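Local coordinates for protein acetaldehyde dehydrogenase (Acetylating) (Geobacillus thermoglucosidasius, PDB 5J78) that probably catalyses the NAD-dependent, coenzyme A-acylating oxidation of acetaldehyde to acetyl-CoA and the reverse reduction, at residues A135-S140 against N206-H211; S168-T173 against T198-A203; K288-L293 against L368-V373. All blocks are in the same frame, centred on the assembly; numbering follows the deposited sequence.

Contact 1. Residues A135-S140 against N206-H211; sequences AGIIPS and NELMKH
Ala135 and Ile137, both on the strand, meet Leu208 and Met209 of the helix through carbon alone. The methyl of Ala135 sits against the branch point of Leu208, CB to CG 3.7 Å, with both leucine methyls spread around it. With CG anti to the backbone N (chi1 177°), the Leu208 fork is brought against the methyl of Ala135. Ile137 and Met209 meet differently. Beyond CG the methionine chain is extended, and it crosses the isoleucine at about a right angle. Its terminal CE reaches Ile137 CG1 and CD1, each at 3.8 Å; the methyl thus meets the end of the isoleucine's longer branch crosswise. A looser touch, Ile137 CD1 to Leu208 CD2 at 4.4 Å, links the two pairs.

The pairing is that of a helix laid over the sheet of a Rossmann-like domain, as in the aldehyde dehydrogenase family. Strand 124-138 runs between the parallel strands 160-165 and 216-219, and Leu208 also packs on Val162 and Ser164. The short segment axes come within 9.1 Å at an angle of 139°.

Polar groups of helix 202-210 serve other partners. On its exposed side Lys210 NZ donates to Asn206 OD1 at 3.0 Å, in the carbonyl plane and on a lone pair, one turn away. Glu207 forms a salt bridge to Arg37 of helix 28-51, and Leu208 O bonds to Thr214 OG1.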
ATOM      1  N   ALA A 135     -10.862  12.690 -16.696  1.00 14.89           N
ATOM      2  CA  ALA A 135     -11.583  11.574 -16.100  1.00 13.80           C
ATOM      3  C   ALA A 135     -12.759  12.143 -15.289  1.00 15.79           C
ATOM      4  O   ALA A 135     -12.571  12.864 -14.312  1.00 18.26           O
ATOM      5  CB  ALA A 135     -10.668  10.751 -15.231  1.00 15.46           C
ATOM      6  N   GLY A 136     -13.972  11.838 -15.713  1.00 12.35           N
ATOM      7  CA  GLY A 136     -15.167  12.416 -15.103  1.00 17.68           C
ATOM      8  C   GLY A 136     -15.918  11.418 -14.236  1.00 18.69           C
ATOM      9  O   GLY A 136     -16.567  10.511 -14.759  1.00 14.19           O
ATOM     10  N   ILE A 137     -15.832  11.575 -12.917  1.00 16.99           N
ATOM     11  CA  ILE A 137     -16.549  10.682 -11.997  1.00 16.54           C
ATOM     12  C   ILE A 137     -17.960  11.200 -11.758  1.00 16.74           C
ATOM     13  O   ILE A 137     -18.136  12.359 -11.359  1.00 14.96           O
ATOM     14  CB  ILE A 137     -15.848  10.530 -10.626  1.00 19.67           C
ATOM     15  CG1 ILE A 137     -14.340  10.255 -10.789  1.00 24.96           C
ATOM     16  CG2 ILE A 137     -16.529   9.410  -9.851  1.00 24.48           C
ATOM     17  CD1 ILE A 137     -14.010   9.011 -11.604  1.00 17.96           C
ATOM     18  N   ILE A 138     -18.952  10.328 -11.950  1.00 14.76           N
ATOM     19  CA  ILE A 138     -20.369  10.745 -11.960  1.00 16.55           C
ATOM     20  C   ILE A 138     -21.169  10.195 -10.783  1.00 13.54           C
ATOM     21  O   ILE A 138     -21.156   8.997 -10.528  1.00 18.85           O
ATOM     22  CB  ILE A 138     -21.074  10.297 -13.284  1.00 13.94           C
ATOM     23  CG1 ILE A 138     -20.313  10.825 -14.522  1.00 21.18           C
ATOM     24  CG2 ILE A 138     -22.534  10.764 -13.320  1.00 12.18           C
ATOM     25  CD1 ILE A 138     -20.286  12.356 -14.639  1.00 24.05           C
ATOM     26  N   PRO A 139     -21.910  11.064 -10.081  1.00 15.83           N
ATOM     27  CA  PRO A 139     -22.674  10.619  -8.916  1.00 17.83           C
ATOM     28  C   PRO A 139     -23.974   9.922  -9.318  1.00 20.27           C
ATOM     29  O   PRO A 139     -24.432  10.117 -10.431  1.00 15.48           O
ATOM     30  CB  PRO A 139     -22.964  11.923  -8.171  1.00 16.01           C
ATOM     31  CG  PRO A 139     -23.032  12.946  -9.243  1.00 11.40           C
ATOM     32  CD  PRO A 139     -22.065  12.510 -10.313  1.00 13.15           C
ATOM     33  N   SER A 140     -24.553   9.138  -8.417  1.00 14.63           N
ATOM     34  CA  SER A 140     -25.805   8.427  -8.700  1.00 30.98           C
ATOM     35  C   SER A 140     -27.054   9.330  -8.579  1.00 17.51           C
ATOM     36  O   SER A 140     -28.099   9.025  -9.129  1.00 21.33           O
ATOM     37  CB  SER A 140     -25.935   7.235  -7.753  1.00 24.10           C
ATOM     38  OG  SER A 140     -26.078   7.662  -6.399  1.00 27.83           O
ATOM     39  N   ASN A 206     -10.000   2.803 -10.432  1.00 18.40           N
ATOM     40  CA  ASN A 206      -8.595   2.929 -10.091  1.00 23.64           C
ATOM     41  C   ASN A 206      -7.712   3.114 -11.336  1.00 25.02           C
ATOM     42  O   ASN A 206      -6.823   3.976 -11.380  1.00 20.01           O
ATOM     43  CB  ASN A 206      -8.164   1.696  -9.300  1.00 21.00           C
ATOM     44  CG  ASN A 206      -6.747   1.795  -8.784  1.00 34.88           C
ATOM     45  OD1 ASN A 206      -6.453   2.564  -7.862  1.00 41.34           O
ATOM     46  ND2 ASN A 206      -5.859   1.003  -9.363  1.00 34.47           N
ATOM     47  N   GLU A 207      -7.977   2.309 -12.357  1.00 17.28           N
ATOM     48  CA  GLU A 207      -7.222   2.388 -13.595  1.00 24.06           C
ATOM     49  C   GLU A 207      -7.408   3.774 -14.200  1.00 19.20           C
ATOM     50  O   GLU A 207      -6.459   4.419 -14.605  1.00 22.95           O
ATOM     51  CB  GLU A 207      -7.684   1.295 -14.578  1.00 23.78           C
ATOM     52  CG  GLU A 207      -6.844   1.184 -15.852  1.00 20.92           C
ATOM     53  CD  GLU A 207      -5.452   0.574 -15.623  1.00 23.18           C
ATOM     54  OE1 GLU A 207      -5.201   0.016 -14.536  1.00 25.51           O
ATOM     55  OE2 GLU A 207      -4.610   0.645 -16.545  1.00 23.81           O
ATOM     56  N   LEU A 208      -8.650   4.229 -14.249  1.00 16.47           N
ATOM     57  CA  LEU A 208      -8.957   5.513 -14.876  1.00 14.47           C
ATOM     58  C   LEU A 208      -8.287   6.675 -14.143  1.00 20.00           C
ATOM     59  O   LEU A 208      -7.792   7.618 -14.772  1.00 19.88           O
ATOM     60  CB  LEU A 208     -10.468   5.745 -14.927  1.00 15.96           C
ATOM     61  CG  LEU A 208     -10.870   7.097 -15.515  1.00 16.46           C
ATOM     62  CD1 LEU A 208     -10.472   7.209 -16.977  1.00 14.22           C
ATOM     63  CD2 LEU A 208     -12.376   7.284 -15.360  1.00 19.09           C
ATOM     64  N   MET A 209      -8.284   6.610 -12.818  1.00 16.77           N
ATOM     65  CA  MET A 209      -7.736   7.693 -12.015  1.00 26.09           C
ATOM     66  C   MET A 209      -6.198   7.752 -12.091  1.00 25.17           C
ATOM     67  O   MET A 209      -5.637   8.835 -12.020  1.00 19.91           O
ATOM     68  CB  MET A 209      -8.180   7.563 -10.555  1.00 18.69           C
ATOM     69  CG  MET A 209      -9.631   7.955 -10.306  1.00 23.19           C
ATOM     70  SD  MET A 209      -9.951   8.142  -8.553  1.00 22.62           S
ATOM     71  CE  MET A 209     -11.695   8.559  -8.618  1.00 37.83           C
ATOM     72  N   LYS A 210      -5.530   6.615 -12.281  1.00 19.04           N
ATOM     73  CA  LYS A 210      -4.068   6.575 -12.156  1.00 17.23           C
ATOM     74  C   LYS A 210      -3.324   6.378 -13.469  1.00 25.87           C
ATOM     75  O   LYS A 210      -2.105   6.473 -13.503  1.00 23.29           O
ATOM     76  CB  LYS A 210      -3.670   5.470 -11.185  1.00 16.63           C
ATOM     77  CG  LYS A 210      -4.222   5.692  -9.772  1.00 19.81           C
ATOM     78  CD  LYS A 210      -3.933   4.505  -8.888  1.00 26.45           C
ATOM     79  CE  LYS A 210      -4.199   4.810  -7.433  1.00 35.02           C
ATOM     80  NZ  LYS A 210      -3.923   3.636  -6.560  1.00 35.66           N
ATOM     81  N   HIS A 211      -4.056   6.111 -14.543  1.00 18.89           N
ATOM     82  CA  HIS A 211      -3.438   5.774 -15.814  1.00 23.48           C
ATOM     83  C   HIS A 211      -2.523   6.892 -16.334  1.00 22.01           C
ATOM     84  O   HIS A 211      -2.809   8.065 -16.132  1.00 15.57           O
ATOM     85  CB  HIS A 211      -4.513   5.469 -16.855  1.00 18.43           C
ATOM     86  CG  HIS A 211      -3.994   4.725 -18.041  1.00 19.04           C
ATOM     87  ND1 HIS A 211      -3.413   5.357 -19.119  1.00 23.42           N
ATOM     88  CD2 HIS A 211      -3.941   3.401 -18.307  1.00 19.73           C
ATOM     89  CE1 HIS A 211      -3.047   4.453 -20.010  1.00 22.75           C
ATOM     90  NE2 HIS A 211      -3.349   3.256 -19.538  1.00 17.02           N
TER

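Contact 2. Residues S168-T173 against T198-A203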
ATOM      1  N   SER A 168     -24.956   2.071  -9.498  1.00 22.64           N
ATOM      2  CA  SER A 168     -26.419   2.071  -9.505  1.00 24.08           C
ATOM      3  C   SER A 168     -27.014   2.992 -10.596  1.00 28.15           C
ATOM      4  O   SER A 168     -28.248   3.097 -10.736  1.00 22.77           O
ATOM      5  CB  SER A 168     -26.951   2.474  -8.126  1.00 24.72           C
ATOM      6  OG  SER A 168     -26.783   3.855  -7.906  1.00 41.64           O
ATOM      7  N   ALA A 169     -26.141   3.638 -11.371  1.00 21.53           N
ATOM      8  CA  ALA A 169     -26.564   4.532 -12.450  1.00 21.45           C
ATOM      9  C   ALA A 169     -25.780   4.296 -13.751  1.00 23.42           C
ATOM     10  O   ALA A 169     -25.685   5.191 -14.597  1.00 19.27           O
ATOM     11  CB  ALA A 169     -26.422   6.006 -11.997  1.00 14.04           C
ATOM     12  N   ALA A 170     -25.239   3.094 -13.931  1.00 16.78           N
ATOM     13  CA  ALA A 170     -24.377   2.829 -15.095  1.00 15.87           C
ATOM     14  C   ALA A 170     -25.055   3.011 -16.456  1.00 19.91           C
ATOM     15  O   ALA A 170     -24.474   3.602 -17.373  1.00 16.89           O
ATOM     16  CB  ALA A 170     -23.803   1.442 -15.000  1.00 19.88           C
ATOM     17  N   LYS A 171     -26.289   2.544 -16.598  1.00 21.97           N
ATOM     18  CA  LYS A 171     -26.961   2.619 -17.898  1.00 19.79           C
ATOM     19  C   LYS A 171     -27.383   4.040 -18.297  1.00 15.86           C
ATOM     20  O   LYS A 171     -27.167   4.452 -19.427  1.00 21.50           O
ATOM     21  CB  LYS A 171     -28.187   1.708 -17.905  1.00 25.10           C
ATOM     22  CG  LYS A 171     -27.850   0.226 -17.939  1.00 23.59           C
ATOM     23  CD  LYS A 171     -29.075  -0.607 -17.667  1.00 41.07           C
ATOM     24  CE  LYS A 171     -28.731  -2.080 -17.576  1.00 47.81           C
ATOM     25  NZ  LYS A 171     -29.201  -2.656 -16.286  1.00 63.66           N
ATOM     26  N   CYS A 172     -27.982   4.799 -17.389  1.00 15.48           N
ATOM     27  CA  CYS A 172     -28.391   6.148 -17.769  1.00 17.70           C
ATOM     28  C   CYS A 172     -27.158   7.060 -17.989  1.00 25.85           C
ATOM     29  O   CYS A 172     -27.167   7.917 -18.877  1.00 17.12           O
ATOM     30  CB  CYS A 172     -29.338   6.741 -16.730  1.00 16.14           C
ATOM     31  SG  CYS A 172     -28.624   7.023 -15.130  1.00 20.00           S
ATOM     32  N   THR A 173     -26.098   6.854 -17.205  1.00 24.25           N
ATOM     33  CA  THR A 173     -24.847   7.621 -17.374  1.00 18.95           C
ATOM     34  C   THR A 173     -24.216   7.334 -18.753  1.00 19.68           C
ATOM     35  O   THR A 173     -23.872   8.254 -19.495  1.00 15.66           O
ATOM     36  CB  THR A 173     -23.821   7.306 -16.226  1.00 14.91           C
ATOM     37  OG1 THR A 173     -24.434   7.546 -14.952  1.00 14.87           O
ATOM     38  CG2 THR A 173     -22.569   8.199 -16.325  1.00 17.95           C
ATOM     39  N   THR A 198     -18.710   0.960 -19.120  1.00 21.34           N
ATOM     40  CA  THR A 198     -19.993   0.254 -19.149  1.00 25.43           C
ATOM     41  C   THR A 198     -20.125  -0.770 -18.026  1.00 30.36           C
ATOM     42  O   THR A 198     -21.227  -1.110 -17.625  1.00 46.49           O
ATOM     43  CB  THR A 198     -20.201  -0.466 -20.484  1.00 26.25           C
ATOM     44  OG1 THR A 198     -19.186  -1.463 -20.658  1.00 32.04           O
ATOM     45  CG2 THR A 198     -20.137   0.534 -21.632  1.00 29.75           C
ATOM     46  N   GLN A 199     -18.991  -1.241 -17.530  1.00 33.54           N
ATOM     47  CA  GLN A 199     -18.935  -2.232 -16.465  1.00 37.58           C
ATOM     48  C   GLN A 199     -18.195  -1.627 -15.264  1.00 24.52           C
ATOM     49  O   GLN A 199     -16.993  -1.888 -15.089  1.00 29.45           O
ATOM     50  CB  GLN A 199     -18.204  -3.507 -16.949  1.00 50.28           C
ATOM     51  CG  GLN A 199     -18.415  -3.933 -18.424  1.00 54.17           C
ATOM     52  CD  GLN A 199     -17.233  -4.766 -18.974  1.00 70.65           C
ATOM     53  OE1 GLN A 199     -16.189  -4.218 -19.358  1.00 49.64           O
ATOM     54  NE2 GLN A 199     -17.397  -6.091 -19.001  1.00 40.82           N
ATOM     55  N   PRO A 200     -18.881  -0.802 -14.447  1.00 25.58           N
ATOM     56  CA  PRO A 200     -18.166  -0.127 -13.351  1.00 23.74           C
ATOM     57  C   PRO A 200     -17.622  -1.125 -12.350  1.00 28.47           C
ATOM     58  O   PRO A 200     -18.326  -2.061 -11.976  1.00 26.76           O
ATOM     59  CB  PRO A 200     -19.238   0.771 -12.708  1.00 27.12           C
ATOM     60  CG  PRO A 200     -20.316   0.869 -13.717  1.00 30.18           C
ATOM     61  CD  PRO A 200     -20.297  -0.420 -14.475  1.00 27.06           C
ATOM     62  N   THR A 201     -16.363  -0.942 -11.962  1.00 22.53           N
ATOM     63  CA  THR A 201     -15.726  -1.764 -10.940  1.00 27.33           C
ATOM     64  C   THR A 201     -14.680  -0.929 -10.231  1.00 27.32           C
ATOM     65  O   THR A 201     -14.238   0.095 -10.753  1.00 21.94           O
ATOM     66  CB  THR A 201     -15.030  -3.008 -11.521  1.00 19.74           C
ATOM     67  OG1 THR A 201     -13.910  -2.605 -12.310  1.00 22.77           O
ATOM     68  CG2 THR A 201     -15.987  -3.838 -12.369  1.00 25.92           C
ATOM     69  N   MET A 202     -14.259  -1.376  -9.056  1.00 26.15           N
ATOM     70  CA  MET A 202     -13.201  -0.679  -8.332  1.00 31.58           C
ATOM     71  C   MET A 202     -11.929  -0.624  -9.173  1.00 19.38           C
ATOM     72  O   MET A 202     -11.295   0.421  -9.291  1.00 24.07           O
ATOM     73  CB  MET A 202     -12.914  -1.364  -6.993  1.00 27.31           C
ATOM     74  CG  MET A 202     -13.908  -1.056  -5.879  1.00 63.06           C
ATOM     75  SD  MET A 202     -13.315  -1.601  -4.248  1.00 74.75           S
ATOM     76  CE  MET A 202     -11.719  -0.763  -4.133  1.00 49.54           C
ATOM     77  N   ALA A 203     -11.562  -1.760  -9.754  1.00 19.11           N
ATOM     78  CA  ALA A 203     -10.392  -1.835 -10.623  1.00 19.57           C
ATOM     79  C   ALA A 203     -10.431  -0.800 -11.750  1.00 20.26           C
ATOM     80  O   ALA A 203      -9.426  -0.160 -12.019  1.00 18.16           O
ATOM     81  CB  ALA A 203     -10.265  -3.234 -11.186  1.00 24.00           C
TER
HETATM   82  O   HOH W   1     -23.561   0.964 -19.068  1.00 36.61           O
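Ala170 meets the ring of Pro200 in the innermost layer of this small surface contact. The alanine CB lies 3.8 Å from Pro200 CG and a little further, at 4.0 Å, from CD, so a single methyl rests on the outer corner of the pyrrolidine ring. Beside this apolar touch a water lies between two backbone carbonyls. It donates weakly to Ala170 O at 3.3 Å and to Thr198 O at 3.4 Å, a loose bridge that lets two acceptors face one another across the gap.

The next layer fixes the backbones that carry these groups. Ala169 is the N-cap of helix 170-186, and its carbonyl oxygen is gripped twice by Thr173: by the backbone N at 3.1 Å and by OG1 at 2.7 Å. Turned to the side of its own backbone N (chi1 -55°), the hydroxyl faces back to this carbonyl and approaches from above its plane, 38° out of it. Glu83 of helix 55-84 adds its carboxylate to the same helix start, one oxygen taking Lys171 N and the other Cys172 N; a negative charge there probably interacts favourably with the helix dipole.

Across the contact, Thr201 holds the N-cap position of helix 202-210. Its OG1 bonds to Ala204 N, three residues on, and also to Ser32 OG of helix 28-51. The same helix supplies Glu35, whose OE2 is bonded to Thr198 OG1, which probably helps to steady the turn before the proline.

Strands 160-165 and 194-196 are parallel neighbours, joined by helix 170-186 in a beta-alpha-beta crossover. The contact thus brings together two successive strand-to-helix turns at the C-terminal ends of these strands, an arrangement typical of Rossmann-like domains.

Contact 3. Residues K288-L293 against L368-V373. Unlike the reference sequence in segment 368-373: Ile372 (reference Thr).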
ATOM      1  N   LYS A 288     -45.689  32.058  12.590  1.00 23.46           N
ATOM      2  CA  LYS A 288     -46.052  32.393  11.208  1.00 26.11           C
ATOM      3  C   LYS A 288     -45.352  31.466  10.200  1.00 32.17           C
ATOM      4  O   LYS A 288     -45.936  31.077   9.186  1.00 32.37           O
ATOM      5  CB  LYS A 288     -45.697  33.836  10.862  1.00 23.70           C
ATOM      6  CG  LYS A 288     -46.453  34.912  11.597  1.00 46.71           C
ATOM      7  CD  LYS A 288     -46.445  36.189  10.754  1.00 52.40           C
ATOM      8  CE  LYS A 288     -46.845  37.421  11.548  1.00 57.43           C
ATOM      9  NZ  LYS A 288     -45.829  37.719  12.597  1.00 55.49           N
ATOM     10  N   VAL A 289     -44.101  31.115  10.487  1.00 30.03           N
ATOM     11  CA  VAL A 289     -43.304  30.325   9.551  1.00 27.77           C
ATOM     12  C   VAL A 289     -43.873  28.907   9.498  1.00 22.78           C
ATOM     13  O   VAL A 289     -44.119  28.358   8.416  1.00 30.38           O
ATOM     14  CB  VAL A 289     -41.789  30.326   9.956  1.00 29.73           C
ATOM     15  CG1 VAL A 289     -41.004  29.312   9.169  1.00 27.47           C
ATOM     16  CG2 VAL A 289     -41.178  31.691   9.711  1.00 25.35           C
ATOM     17  N   VAL A 290     -44.104  28.333  10.673  1.00 25.38           N
ATOM     18  CA  VAL A 290     -44.692  27.001  10.785  1.00 31.70           C
ATOM     19  C   VAL A 290     -46.032  26.927  10.032  1.00 38.15           C
ATOM     20  O   VAL A 290     -46.305  25.977   9.291  1.00 23.37           O
ATOM     21  CB  VAL A 290     -44.905  26.620  12.270  1.00 32.74           C
ATOM     22  CG1 VAL A 290     -45.865  25.422  12.416  1.00 33.53           C
ATOM     23  CG2 VAL A 290     -43.588  26.307  12.936  1.00 28.15           C
ATOM     24  N   ALA A 291     -46.856  27.951  10.210  1.00 28.34           N
ATOM     25  CA  ALA A 291     -48.182  27.950   9.624  1.00 30.56           C
ATOM     26  C   ALA A 291     -48.062  28.083   8.114  1.00 31.49           C
ATOM     27  O   ALA A 291     -48.766  27.406   7.361  1.00 25.81           O
ATOM     28  CB  ALA A 291     -49.037  29.086  10.226  1.00 34.91           C
ATOM     29  N   GLU A 292     -47.143  28.930   7.665  1.00 27.07           N
ATOM     30  CA  GLU A 292     -46.933  29.100   6.238  1.00 23.72           C
ATOM     31  C   GLU A 292     -46.376  27.812   5.595  1.00 22.89           C
ATOM     32  O   GLU A 292     -46.753  27.454   4.472  1.00 24.62           O
ATOM     33  CB  GLU A 292     -46.001  30.283   5.984  1.00 31.73           C
ATOM     34  CG  GLU A 292     -45.930  30.707   4.535  1.00 35.67           C
ATOM     35  CD  GLU A 292     -47.246  31.268   4.028  1.00 35.12           C
ATOM     36  OE1 GLU A 292     -47.784  32.187   4.678  1.00 37.72           O
ATOM     37  OE2 GLU A 292     -47.740  30.797   2.982  1.00 28.52           O
ATOM     38  N   LEU A 293     -45.498  27.112   6.310  1.00 26.53           N
ATOM     39  CA  LEU A 293     -44.957  25.840   5.823  1.00 27.88           C
ATOM     40  C   LEU A 293     -46.083  24.798   5.713  1.00 36.53           C
ATOM     41  O   LEU A 293     -46.197  24.082   4.709  1.00 21.84           O
ATOM     42  CB  LEU A 293     -43.848  25.312   6.749  1.00 20.54           C
ATOM     43  CG  LEU A 293     -42.417  25.852   6.553  1.00 25.98           C
ATOM     44  CD1 LEU A 293     -41.582  25.661   7.830  1.00 24.63           C
ATOM     45  CD2 LEU A 293     -41.728  25.167   5.361  1.00 23.35           C
ATOM     46  N   LEU A 368     -36.597  17.975   6.494  1.00 23.04           N
ATOM     47  CA  LEU A 368     -36.028  19.243   6.880  1.00 19.99           C
ATOM     48  C   LEU A 368     -36.054  19.348   8.398  1.00 30.24           C
ATOM     49  O   LEU A 368     -37.100  19.122   9.005  1.00 26.57           O
ATOM     50  CB  LEU A 368     -36.837  20.366   6.224  1.00 24.75           C
ATOM     51  CG  LEU A 368     -36.233  21.743   6.052  1.00 32.54           C
ATOM     52  CD1 LEU A 368     -34.869  21.693   5.353  1.00 26.07           C
ATOM     53  CD2 LEU A 368     -37.200  22.600   5.260  1.00 25.24           C
ATOM     54  N   ALA A 369     -34.916  19.651   9.019  1.00 30.87           N
ATOM     55  CA  ALA A 369     -34.894  19.977  10.454  1.00 26.56           C
ATOM     56  C   ALA A 369     -35.329  21.419  10.661  1.00 23.89           C
ATOM     57  O   ALA A 369     -35.140  22.256   9.783  1.00 30.49           O
ATOM     58  CB  ALA A 369     -33.516  19.754  11.048  1.00 20.12           C
ATOM     59  N   PHE A 370     -35.900  21.703  11.832  1.00 29.07           N
ATOM     60  CA  PHE A 370     -36.437  23.025  12.152  1.00 24.98           C
ATOM     61  C   PHE A 370     -35.927  23.506  13.507  1.00 25.19           C
ATOM     62  O   PHE A 370     -36.308  22.959  14.544  1.00 27.73           O
ATOM     63  CB  PHE A 370     -37.971  22.976  12.158  1.00 25.24           C
ATOM     64  CG  PHE A 370     -38.634  24.323  12.232  1.00 26.08           C
ATOM     65  CD1 PHE A 370     -38.885  24.934  13.451  1.00 28.74           C
ATOM     66  CD2 PHE A 370     -39.032  24.969  11.081  1.00 21.83           C
ATOM     67  CE1 PHE A 370     -39.505  26.166  13.511  1.00 31.64           C
ATOM     68  CE2 PHE A 370     -39.653  26.209  11.140  1.00 32.23           C
ATOM     69  CZ  PHE A 370     -39.892  26.802  12.351  1.00 22.58           C
ATOM     70  N   TYR A 371     -35.074  24.526  13.493  1.00 24.69           N
ATOM     71  CA  TYR A 371     -34.461  25.043  14.718  1.00 23.37           C
ATOM     72  C   TYR A 371     -34.973  26.436  14.998  1.00 27.48           C
ATOM     73  O   TYR A 371     -35.020  27.291  14.103  1.00 29.50           O
ATOM     74  CB  TYR A 371     -32.932  25.087  14.627  1.00 27.21           C
ATOM     75  CG  TYR A 371     -32.235  23.749  14.540  1.00 23.43           C
ATOM     76  CD1 TYR A 371     -32.068  23.111  13.317  1.00 21.45           C
ATOM     77  CD2 TYR A 371     -31.708  23.147  15.671  1.00 27.83           C
ATOM     78  CE1 TYR A 371     -31.409  21.887  13.230  1.00 21.02           C
ATOM     79  CE2 TYR A 371     -31.049  21.930  15.596  1.00 23.57           C
ATOM     80  CZ  TYR A 371     -30.904  21.304  14.371  1.00 25.21           C
ATOM     81  OH  TYR A 371     -30.259  20.087  14.292  1.00 26.24           O
ATOM     82  N   ILE A 372     -35.334  26.651  16.259  1.00 24.23           N
ATOM     83  CA  ILE A 372     -35.736  27.962  16.769  1.00 40.40           C
ATOM     84  C   ILE A 372     -34.527  28.694  17.331  1.00 27.09           C
ATOM     85  O   ILE A 372     -33.762  28.118  18.103  1.00 26.74           O
ATOM     86  CB  ILE A 372     -36.781  27.862  17.913  1.00 30.52           C
ATOM     87  CG1 ILE A 372     -37.689  26.634  17.767  1.00 43.58           C
ATOM     88  CG2 ILE A 372     -37.601  29.154  18.003  1.00 35.53           C
ATOM     89  CD1 ILE A 372     -38.601  26.711  16.635  1.00 36.80           C
ATOM     90  N   VAL A 373     -34.365  29.961  16.975  1.00 25.30           N
ATOM     91  CA  VAL A 373     -33.232  30.731  17.479  1.00 32.38           C
ATOM     92  C   VAL A 373     -33.728  32.085  17.920  1.00 33.99           C
ATOM     93  O   VAL A 373     -34.763  32.547  17.442  1.00 31.30           O
ATOM     94  CB  VAL A 373     -32.116  30.896  16.423  1.00 32.44           C
ATOM     95  CG1 VAL A 373     -31.696  29.539  15.893  1.00 36.67           C
ATOM     96  CG2 VAL A 373     -32.553  31.819  15.284  1.00 25.93           C
TER
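Phe370 projects from its strand into a curve of three aliphatic side chains, Val289, Val290 and Leu293, on helix 286-295. At CB the direction is already set, for the bond points at the helix, and with CG anti to the backbone N (chi1 -170°) the ring is carried outward across the gap. Along one flank, Phe370 CD2 first comes to Leu293 CD1 at 4.2 Å. The next atom, Phe370 CE2, meets two methyls, Leu293 CD1 and Val289 CG1, both 3.9 Å away and on the same general side. These two do not approach alike, since the Val289 methyl lies at the ring edge, near its plane, whereas that of Leu293 comes in obliquely. On the other flank Phe370 CE1 lies 4.1 Å from Val290 CG2. The tip of the ring, Phe370 CZ, comes closer to Val290 CG2, at 3.8 Å. Val290 and the phenylalanine cross at about a right angle.

The length of the aromatic side chain suits the spacing, as the axes of the two short segments stay 11.6 Å apart. They run nearly antiparallel, at 160°, with the helix packed over the seven-stranded parallel sheet. Val281 of the adjacent strand 276-282 touches both Phe370 and Val289, while Ile254 and Val258 of helix 254-265 continue the apolar layer. With only a methyl in place of the ring, an alanine here would probably open a gap between helix and sheet and deprive all three aliphatic side chains of their shared partner. Cohesion across this contact is therefore hydrophobic and dispersive, resting on complementary shape rather than on directed bonds.

In the fold
Contacts 1 and 2 form one neighbourhood, their centres 11 Å apart, and both draw on helix 202-210: its start in contact 2, its end in contact 1. They touch directly, Ile138 CG1 lying 3.9 Å from Thr173 CG2. A bound magnesium ion lies about 11 Å from the side chain of Ala135, too far for that residue to coordinate it. Contact 3 belongs to the other sheet, its centre about 41 Å from that of contact 1. Its strand 367-373 borders strand 276-282, which begins just after Cys273, modified to 3-sulfinoalanine in this crystal and probably catalytic. Contacts 1 and 3 each lay a helix on a different sheet, consistent with the separate cofactor-binding and catalytic domains of aldehyde dehydrogenases.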